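Local coordinates for hypothetical protein TTHA0303 (PDB 2YQY), which is of unknown function but folds as a DinB-like four-helix bundle with an exposed histidine triad, which may bind a metal ion, at residues L25-L28 with A34-S37. Residues are numbered along the deposited sequence; the frame is centred on the assembly and turned at random.
Sequences LALL and AWLS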
ATOM      1  N   LEU A  25      -3.062 -10.687  -0.314  1.00 20.26           N
ATOM      2  CA  LEU A  25      -4.007 -11.236  -1.292  1.00 20.12           C
ATOM      3  C   LEU A  25      -4.493 -12.618  -0.877  1.00 20.22           C
ATOM      4  O   LEU A  25      -5.684 -12.918  -1.037  1.00 20.82           O
ATOM      5  CB  LEU A  25      -3.415 -11.285  -2.695  1.00 19.18           C
ATOM      6  CG  LEU A  25      -3.099  -9.952  -3.352  1.00 19.46           C
ATOM      7  CD1 LEU A  25      -2.536 -10.222  -4.742  1.00 18.70           C
ATOM      8  CD2 LEU A  25      -4.334  -9.061  -3.426  1.00 19.67           C
ATOM      9  N   ALA A  26      -3.583 -13.437  -0.324  1.00 20.32           N
ATOM     10  CA  ALA A  26      -3.921 -14.815   0.113  1.00 19.94           C
ATOM     11  C   ALA A  26      -4.883 -14.809   1.326  1.00 20.36           C
ATOM     12  O   ALA A  26      -5.869 -15.557   1.366  1.00 19.13           O
ATOM     13  CB  ALA A  26      -2.637 -15.604   0.429  1.00 20.23           C
ATOM     14  N   LEU A  27      -4.582 -13.958   2.303  1.00 20.52           N
ATOM     15  CA  LEU A  27      -5.466 -13.711   3.437  1.00 20.90           C
ATOM     16  C   LEU A  27      -6.880 -13.334   2.984  1.00 20.33           C
ATOM     17  O   LEU A  27      -7.873 -13.934   3.457  1.00 19.65           O
ATOM     18  CB  LEU A  27      -4.872 -12.632   4.357  1.00 20.92           C
ATOM     19  CG  LEU A  27      -5.711 -12.240   5.569  1.00 21.60           C
ATOM     20  CD1 LEU A  27      -4.853 -11.643   6.725  1.00 20.01           C
ATOM     21  CD2 LEU A  27      -6.841 -11.271   5.166  1.00 21.43           C
ATOM     22  N   LEU A  28      -6.989 -12.360   2.064  1.00 19.40           N
ATOM     23  CA  LEU A  28      -8.329 -11.947   1.583  1.00 19.40           C
ATOM     24  C   LEU A  28      -9.079 -13.079   0.858  1.00 18.56           C
ATOM     25  O   LEU A  28     -10.278 -13.275   1.095  1.00 18.48           O
ATOM     26  CB  LEU A  28      -8.253 -10.723   0.684  1.00 19.23           C
ATOM     27  CG  LEU A  28      -7.750  -9.414   1.319  1.00 18.48           C
ATOM     28  CD1 LEU A  28      -7.411  -8.401   0.215  1.00 18.00           C
ATOM     29  CD2 LEU A  28      -8.764  -8.841   2.339  1.00 20.33           C
ATOM     30  N   ALA A  34     -18.066 -13.783   5.635  1.00 29.19           N
ATOM     31  CA  ALA A  34     -18.729 -13.086   6.740  1.00 29.41           C
ATOM     32  C   ALA A  34     -17.741 -12.216   7.521  1.00 28.89           C
ATOM     33  O   ALA A  34     -18.090 -11.142   7.961  1.00 28.78           O
ATOM     34  N   TRP A  35     -16.514 -12.702   7.687  1.00 28.73           N
ATOM     35  CA  TRP A  35     -15.442 -11.967   8.368  1.00 28.92           C
ATOM     36  C   TRP A  35     -14.937 -10.754   7.580  1.00 29.01           C
ATOM     37  O   TRP A  35     -14.572  -9.725   8.175  1.00 30.49           O
ATOM     38  CB  TRP A  35     -14.279 -12.912   8.703  1.00 29.11           C
ATOM     39  CG  TRP A  35     -13.110 -12.242   9.358  1.00 29.31           C
ATOM     40  CD1 TRP A  35     -12.932 -12.005  10.698  1.00 28.92           C
ATOM     41  CD2 TRP A  35     -11.949 -11.727   8.704  1.00 29.18           C
ATOM     42  NE1 TRP A  35     -11.726 -11.362  10.913  1.00 27.30           N
ATOM     43  CE2 TRP A  35     -11.108 -11.179   9.703  1.00 28.36           C
ATOM     44  CE3 TRP A  35     -11.543 -11.655   7.367  1.00 29.60           C
ATOM     45  CZ2 TRP A  35      -9.887 -10.591   9.403  1.00 27.80           C
ATOM     46  CZ3 TRP A  35     -10.326 -11.066   7.080  1.00 28.57           C
ATOM     47  CH2 TRP A  35      -9.514 -10.549   8.092  1.00 26.64           C
ATOM     48  N   LEU A  36     -14.891 -10.888   6.254  1.00 28.55           N
ATOM     49  CA  LEU A  36     -14.461  -9.817   5.338  1.00 27.62           C
ATOM     50  C   LEU A  36     -15.264  -8.530   5.474  1.00 27.05           C
ATOM     51  O   LEU A  36     -14.719  -7.425   5.353  1.00 25.10           O
ATOM     52  CB  LEU A  36     -14.521 -10.300   3.885  1.00 27.50           C
ATOM     53  CG  LEU A  36     -13.407 -11.241   3.401  1.00 27.62           C
ATOM     54  CD1 LEU A  36     -13.630 -11.531   1.915  1.00 29.21           C
ATOM     55  CD2 LEU A  36     -12.009 -10.657   3.638  1.00 27.51           C
ATOM     56  N   SER A  37     -16.564  -8.705   5.703  1.00 26.95           N
ATOM     57  CA  SER A  37     -17.534  -7.627   5.833  1.00 27.61           C
ATOM     58  C   SER A  37     -17.929  -7.318   7.276  1.00 27.14           C
ATOM     59  O   SER A  37     -18.836  -6.539   7.491  1.00 27.08           O
ATOM     60  CB  SER A  37     -18.804  -7.988   5.053  1.00 27.27           C
ATOM     61  OG  SER A  37     -18.534  -8.053   3.674  1.00 29.43           O
TER
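Trp35 gives its indole NE1 hydrogen to the backbone oxygen of Ser166, at the C-terminal end of the modelled chain, while the far end of the same ring, on the six-membered side, meets Leu27. One methyl does the touching there: Leu27 CD2 sits 4.0 Å from Trp35 CZ3 and practically as close to CH2, so it rests against the bond joining these two carbons, coming in obliquely. With CG anti to the backbone N (chi1 178°), Trp35 lays the six-membered side of its indole against Leu27, and the two side chains meet at about a right angle. The bond to Ser166 at one end and the methyl at the other would restrict how far the ring can swing. Leu27 also touches Leu163 and Gln164 of helix 153-165, so it packs where helices 10-30 and 153-165 meet.

Here the first long helix of the DinB-like four-helix bundle, 10-30, is close to its end, and the chain turns through the short helix 33-36 before reaching the second, 47-71. The buried half of the contact is leucine on leucine. Leu28 CD2 and Leu36 CD2 stand 3.9 Å apart, methyl to methyl, with the side chains again crossing nearly at right angles. With CG anti to the carbonyl carbon (chi1 -76°), Leu36 turns both methyls to Leu28 O, CD1 at 3.9 Å and CD2 at 4.0 Å, van der Waals contacts. Leu28 also packs on Ala51 of helix 47-71 and on Leu106 and Leu113 of helix 106-126. Leu36 packs on Leu48 and shares a backbone hydrogen bond with it, which ties the short helix to the start of helix 47-71.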